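Local coordinates for protein lipopolysaccharide core heptose(I) kinase WaaP (Pseudomonas aeruginosa, PDB 6DFL) that phosphorylates the first heptose of the lipopolysaccharide core with ATP and magnesium, and also autophosphorylates on its tyrosines, at residues F169-D174 / F182-I187; P137-A142 / K175-D180. All coordinates share one frame; numbering follows the deposited sequence.

Interaction 1 (F169-D174 / F182-I187); sequences FLLHTD and FRLSVI
Leu171 and Leu184 form a non-hydrogen-bonded pair of this antiparallel hairpin, with CB of Leu171 3.9 Å from CD2 of Leu184. That methyl also reaches CD1 of Leu171, which rests on CB of Phe182. Leu171 gets there because its CG is anti to the backbone N (chi1 170°). Further along this face CG2 of Val186 lies over one face of the Phe169 ring, and CB of Val186 is 3.9 Å from CE1 of Phe169. On the face that carries Leu170 and Ser185, CG and CD1 of Leu170 meet CG2 of Ile187, just past the strand, and Leu170 pairs with Ser185 through two backbone bonds: Leu170 N to Ser185 O is nearly straight (175°), while the return bond is more bent.

Polarity rises toward His172. Its backbone N donates to Arg183 O, and its NE2 shares a hydrogen bond with Ser185 OG (2.6 Å) that meets the imidazole at its edge, in plane. The guanidinium of Arg183 lies flat on one face of this ring, centres 3.6 Å apart and planes at 11°, and its NH2 bridges to Asp174 OD2 at 2.9 Å on the syn side, a bent bond with each partner tilted out of the other's plane. Edge bond and stack together restrain the buried imidazole.

The hairpin follows Asp163, the active site by similarity, as strands follow the catalytic loop in protein kinases. Strand 120-122 completes a three-stranded sheet beside 169-172; Leu123, which also lines the bound acyl-pantetheine pocket, touches Phe169, Leu171 and Leu184, while helix 137-156 packs on Phe182 and Leu184.

Interaction 2 (P137-A142 / K175-D180); sequences PRLKRA and KPVSAD
Ala179 presses its methyl group against the first turn of helix 137-156, CB lying 3.5 Å from Leu139 N and 3.6 Å from Arg138 C. The CA atoms of Leu139 and Ala179 are just 4.1 Å apart, evidence that a small side chain brings the loop right up to the helix backbone. Leu139 packs beside it: its chi1 of -179° turns CG away from the backbone N and sends CD1 to Ser178 C at 3.7 Å and, more distantly, to CG1 of Val177. One turn on, CB of Ala142 meets the carbonyl oxygen of Ala179.

The solvent side is built differently, from long polar groups rather than close backbone packing. Arg138, exposed and bent at chi3 (77°), folds its guanidinium over the loop so that one face covers the Ala179 methyl, displaced toward the rim. From there NH1 forms a salt bridge with Asp180, 2.7 Å from OD2, and a weak hydrogen bond to OD1. The two planes are 35° apart, and NH1 alone meets both oxygens, so this is not the paired two-nitrogen, two-oxygen bridge. An ST turn lies beneath it: the backbone N of Asp180 donates to Ser178 OG at 2.9 Å, consistent with the loop bending just where Ala179 faces the helix.

The contact thus joins the start of helix 137-156 to the connection between strands 169-172 and 184-186. Phe182 lies beside it, against Val177, while Lys140 forms a salt bridge with Asp223 of helix 221-232 and another with an acidic side chain of the neighbouring chain.

Interactions 1 and 2 share one hairpin: the strands of interaction 1 bracket the loop 175-180 that interaction 2 lays against helix 137-156. Along the chain the order is 137-142, 169-174, 175-180, 182-187, so the segments alternate, and their centres lie 12 Å apart. Phe182 joins them directly, its CZ 3.3 Å from Ala142 O, while Val177 CG1 lies 4.0 Å from Leu171 CD1. Helix 137-156 thus touches the hairpin both at its loop and along strand 184-186, where Leu184 meets Met150. Val186 is about 9 Å, between side chains, from Asp163, the active-site residue inferred by similarity; interaction 2 lies away from the annotated sites.

Interaction 1 (F169-D174 / F182-I187)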
loop_
_atom_site.group_PDB
_atom_site.type_symbol
_atom_site.label_atom_id
_atom_site.label_comp_id
_atom_site.label_asym_id
_atom_site.label_seq_id
_atom_site.Cartn_x
_atom_site.Cartn_y
_atom_site.Cartn_z
ATOM N N PHE A 169 -3.308 5.712 -1.965
ATOM C CA PHE A 169 -3.040 4.794 -3.065
ATOM C C PHE A 169 -4.233 4.829 -4.006
ATOM O O PHE A 169 -5.366 4.586 -3.577
ATOM C CB PHE A 169 -2.779 3.377 -2.549
ATOM C CG PHE A 169 -1.503 3.257 -1.800
ATOM C CD1 PHE A 169 -0.336 2.845 -2.455
ATOM C CD2 PHE A 169 -1.442 3.575 -0.456
ATOM C CE1 PHE A 169 0.843 2.761 -1.785
ATOM C CE2 PHE A 169 -0.243 3.491 0.229
ATOM C CZ PHE A 169 0.898 3.080 -0.446
ATOM N N LEU A 170 -3.981 5.144 -5.273
ATOM C CA LEU A 170 -5.037 5.269 -6.261
ATOM C C LEU A 170 -5.139 3.982 -7.069
ATOM O O LEU A 170 -4.147 3.505 -7.641
ATOM C CB LEU A 170 -4.776 6.469 -7.162
ATOM C CG LEU A 170 -4.876 7.806 -6.404
ATOM C CD1 LEU A 170 -5.082 8.967 -7.354
ATOM C CD2 LEU A 170 -5.971 7.767 -5.333
ATOM N N LEU A 171 -6.330 3.403 -7.079
ATOM C CA LEU A 171 -6.652 2.339 -8.013
ATOM C C LEU A 171 -7.149 2.966 -9.309
ATOM O O LEU A 171 -7.977 3.888 -9.288
ATOM C CB LEU A 171 -7.705 1.419 -7.409
ATOM C CG LEU A 171 -8.307 0.409 -8.362
ATOM C CD1 LEU A 171 -7.319 -0.732 -8.673
ATOM C CD2 LEU A 171 -9.560 -0.124 -7.727
ATOM N N HIS A 172 -6.636 2.492 -10.438
ATOM C CA HIS A 172 -6.928 3.130 -11.715
ATOM C C HIS A 172 -8.177 2.522 -12.335
ATOM O O HIS A 172 -8.231 1.314 -12.571
ATOM C CB HIS A 172 -5.736 3.016 -12.654
ATOM C CG HIS A 172 -4.670 4.024 -12.371
ATOM N ND1 HIS A 172 -4.696 5.297 -12.897
ATOM C CD2 HIS A 172 -3.569 3.962 -11.585
ATOM C CE1 HIS A 172 -3.646 5.970 -12.465
ATOM N NE2 HIS A 172 -2.944 5.182 -11.672
ATOM N N THR A 173 -9.177 3.368 -12.606
ATOM C CA THR A 173 -10.478 2.931 -13.102
ATOM C C THR A 173 -10.698 3.243 -14.580
ATOM O O THR A 173 -11.838 3.188 -15.053
ATOM C CB THR A 173 -11.603 3.563 -12.283
ATOM O OG1 THR A 173 -11.450 4.985 -12.296
ATOM C CG2 THR A 173 -11.564 3.054 -10.854
ATOM N N ASP A 174 -9.643 3.585 -15.322
ATOM C CA ASP A 174 -9.786 3.751 -16.765
ATOM C C ASP A 174 -10.054 2.434 -17.484
ATOM O O ASP A 174 -10.387 2.449 -18.673
ATOM C CB ASP A 174 -8.538 4.418 -17.347
ATOM C CG ASP A 174 -7.241 3.848 -16.769
ATOM O OD1 ASP A 174 -6.990 2.620 -16.896
ATOM O OD2 ASP A 174 -6.464 4.647 -16.189
ATOM N N PHE A 182 -4.825 -4.710 -12.830
ATOM C CA PHE A 182 -5.112 -3.451 -12.147
ATOM C C PHE A 182 -3.791 -2.756 -11.854
ATOM O O PHE A 182 -2.770 -3.415 -11.644
ATOM C CB PHE A 182 -5.888 -3.667 -10.842
ATOM C CG PHE A 182 -5.111 -4.397 -9.783
ATOM C CD1 PHE A 182 -5.170 -5.781 -9.691
ATOM C CD2 PHE A 182 -4.334 -3.705 -8.869
ATOM C CE1 PHE A 182 -4.462 -6.470 -8.710
ATOM C CE2 PHE A 182 -3.613 -4.389 -7.879
ATOM C CZ PHE A 182 -3.680 -5.778 -7.804
ATOM N N ARG A 183 -3.813 -1.422 -11.830
ATOM C CA ARG A 183 -2.612 -0.676 -11.482
ATOM C C ARG A 183 -2.906 0.356 -10.400
ATOM O O ARG A 183 -3.971 0.986 -10.385
ATOM C CB ARG A 183 -1.994 0.007 -12.703
ATOM C CG ARG A 183 -2.894 0.960 -13.421
ATOM C CD ARG A 183 -2.228 1.447 -14.688
ATOM N NE ARG A 183 -3.046 2.450 -15.354
ATOM C CZ ARG A 183 -2.766 3.747 -15.384
ATOM N NH1 ARG A 183 -1.674 4.212 -14.785
ATOM N NH2 ARG A 183 -3.582 4.581 -16.015
ATOM N N LEU A 184 -1.952 0.503 -9.489
ATOM C CA LEU A 184 -2.003 1.455 -8.403
ATOM C C LEU A 184 -1.060 2.616 -8.691
ATOM O O LEU A 184 -0.143 2.505 -9.506
ATOM C CB LEU A 184 -1.642 0.786 -7.076
ATOM C CG LEU A 184 -2.602 -0.320 -6.637
ATOM C CD1 LEU A 184 -2.244 -0.844 -5.268
ATOM C CD2 LEU A 184 -4.053 0.160 -6.660
ATOM N N SER A 185 -1.342 3.760 -8.060
ATOM C CA SER A 185 -0.394 4.857 -7.948
ATOM C C SER A 185 -0.411 5.352 -6.512
ATOM O O SER A 185 -1.482 5.468 -5.901
ATOM C CB SER A 185 -0.729 6.005 -8.891
ATOM O OG SER A 185 -0.776 5.561 -10.223
ATOM N N VAL A 186 0.760 5.616 -5.971
ATOM C CA VAL A 186 0.851 6.259 -4.668
ATOM C C VAL A 186 0.842 7.770 -4.878
ATOM O O VAL A 186 1.478 8.287 -5.805
ATOM C CB VAL A 186 2.110 5.804 -3.910
ATOM C CG1 VAL A 186 3.377 6.051 -4.753
ATOM C CG2 VAL A 186 2.199 6.509 -2.538
ATOM N N ILE A 187 0.102 8.481 -4.033
ATOM C CA ILE A 187 0.050 9.931 -4.163
ATOM C C ILE A 187 0.368 10.546 -2.818
ATOM O O ILE A 187 0.802 9.845 -1.897
ATOM C CB ILE A 187 -1.320 10.409 -4.667
ATOM C CG1 ILE A 187 -2.392 10.046 -3.633
ATOM C CG2 ILE A 187 -1.629 9.807 -6.028
ATOM C CD1 ILE A 187 -3.684 10.827 -3.757
#

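Interaction 2 (P137-A142 / K175-D180)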
loop_
_atom_site.group_PDB
_atom_site.type_symbol
_atom_site.label_atom_id
_atom_site.label_comp_id
_atom_site.label_asym_id
_atom_site.label_seq_id
_atom_site.Cartn_x
_atom_site.Cartn_y
_atom_site.Cartn_z
ATOM N N PRO A 137 -12.082 -12.791 -3.130
ATOM C CA PRO A 137 -10.835 -13.002 -2.375
ATOM C C PRO A 137 -9.585 -12.726 -3.187
ATOM O O PRO A 137 -8.673 -12.056 -2.693
ATOM C CB PRO A 137 -10.935 -14.473 -1.953
ATOM C CG PRO A 137 -12.400 -14.752 -1.920
ATOM C CD PRO A 137 -12.981 -13.952 -3.052
ATOM N N ARG A 138 -9.524 -13.195 -4.431
ATOM C CA ARG A 138 -8.291 -13.022 -5.194
ATOM C C ARG A 138 -8.030 -11.549 -5.495
ATOM O O ARG A 138 -6.890 -11.084 -5.388
ATOM C CB ARG A 138 -8.335 -13.850 -6.478
ATOM C CG ARG A 138 -7.134 -14.785 -6.614
ATOM C CD ARG A 138 -7.220 -15.707 -7.832
ATOM N NE ARG A 138 -6.903 -15.006 -9.071
ATOM C CZ ARG A 138 -7.807 -14.635 -9.971
ATOM N NH1 ARG A 138 -7.427 -13.994 -11.072
ATOM N NH2 ARG A 138 -9.092 -14.911 -9.772
ATOM N N LEU A 139 -9.073 -10.795 -5.854
ATOM C CA LEU A 139 -8.905 -9.352 -6.004
ATOM C C LEU A 139 -8.367 -8.730 -4.723
ATOM O O LEU A 139 -7.435 -7.917 -4.753
ATOM C CB LEU A 139 -10.225 -8.689 -6.379
ATOM C CG LEU A 139 -10.016 -7.185 -6.545
ATOM C CD1 LEU A 139 -8.931 -6.935 -7.585
ATOM C CD2 LEU A 139 -11.304 -6.509 -6.949
ATOM N N LYS A 140 -8.938 -9.114 -3.588
ATOM C CA LYS A 140 -8.499 -8.574 -2.312
ATOM C C LYS A 140 -7.011 -8.815 -2.112
ATOM O O LYS A 140 -6.228 -7.874 -1.945
ATOM C CB LYS A 140 -9.317 -9.203 -1.190
ATOM C CG LYS A 140 -8.996 -8.688 0.183
ATOM C CD LYS A 140 -9.785 -9.478 1.189
ATOM C CE LYS A 140 -9.524 -8.989 2.582
ATOM N NZ LYS A 140 -10.054 -10.001 3.535
ATOM N N ARG A 141 -6.592 -10.080 -2.175
ATOM C CA ARG A 141 -5.196 -10.411 -1.901
ATOM C C ARG A 141 -4.252 -9.761 -2.912
ATOM O O ARG A 141 -3.169 -9.288 -2.550
ATOM C CB ARG A 141 -5.035 -11.926 -1.861
ATOM C CG ARG A 141 -5.791 -12.578 -0.696
ATOM C CD ARG A 141 -5.499 -14.080 -0.637
ATOM N NE ARG A 141 -6.447 -14.880 -1.405
ATOM C CZ ARG A 141 -7.449 -15.566 -0.863
ATOM N NH1 ARG A 141 -7.646 -15.551 0.452
ATOM N NH2 ARG A 141 -8.250 -16.275 -1.644
ATOM N N ALA A 142 -4.662 -9.671 -4.173
ATOM C CA ALA A 142 -3.830 -8.979 -5.150
ATOM C C ALA A 142 -3.615 -7.515 -4.775
ATOM O O ALA A 142 -2.512 -6.985 -4.965
ATOM C CB ALA A 142 -4.456 -9.091 -6.535
ATOM N N LYS A 175 -9.915 1.305 -16.803
ATOM C CA LYS A 175 -10.190 -0.013 -17.334
ATOM C C LYS A 175 -10.919 -0.801 -16.262
ATOM O O LYS A 175 -10.847 -0.442 -15.073
ATOM C CB LYS A 175 -8.902 -0.748 -17.745
ATOM C CG LYS A 175 -8.377 -0.384 -19.128
ATOM C CD LYS A 175 -6.855 -0.452 -19.193
ATOM C CE LYS A 175 -6.304 -1.805 -18.719
ATOM N NZ LYS A 175 -6.524 -2.925 -19.682
ATOM N N PRO A 176 -11.636 -1.854 -16.619
ATOM C CA PRO A 176 -12.233 -2.703 -15.586
ATOM C C PRO A 176 -11.148 -3.346 -14.736
ATOM O O PRO A 176 -10.088 -3.736 -15.232
ATOM C CB PRO A 176 -13.029 -3.744 -16.378
ATOM C CG PRO A 176 -12.450 -3.710 -17.740
ATOM C CD PRO A 176 -11.994 -2.308 -17.975
ATOM N N VAL A 177 -11.424 -3.436 -13.443
ATOM C CA VAL A 177 -10.463 -3.907 -12.460
ATOM C C VAL A 177 -10.746 -5.373 -12.156
ATOM O O VAL A 177 -11.885 -5.737 -11.841
ATOM C CB VAL A 177 -10.530 -3.047 -11.188
ATOM C CG1 VAL A 177 -9.688 -3.653 -10.090
ATOM C CG2 VAL A 177 -10.073 -1.631 -11.493
ATOM N N SER A 178 -9.711 -6.213 -12.250
ATOM C CA SER A 178 -9.788 -7.613 -11.853
ATOM C C SER A 178 -8.523 -7.976 -11.091
ATOM O O SER A 178 -7.572 -7.195 -11.026
ATOM C CB SER A 178 -9.924 -8.542 -13.054
ATOM O OG SER A 178 -8.635 -9.001 -13.442
ATOM N N ALA A 179 -8.497 -9.200 -10.546
ATOM C CA ALA A 179 -7.326 -9.635 -9.788
ATOM C C ALA A 179 -6.101 -9.793 -10.678
ATOM O O ALA A 179 -4.964 -9.793 -10.182
ATOM C CB ALA A 179 -7.620 -10.947 -9.063
ATOM N N ASP A 180 -6.301 -9.939 -11.983
ATOM C CA ASP A 180 -5.183 -10.192 -12.876
ATOM C C ASP A 180 -4.704 -8.933 -13.556
ATOM O O ASP A 180 -3.597 -8.920 -14.105
ATOM C CB ASP A 180 -5.566 -11.235 -13.927
ATOM C CG ASP A 180 -5.900 -12.564 -13.306
ATOM O OD1 ASP A 180 -5.110 -13.018 -12.451
ATOM O OD2 ASP A 180 -6.963 -13.133 -13.633
#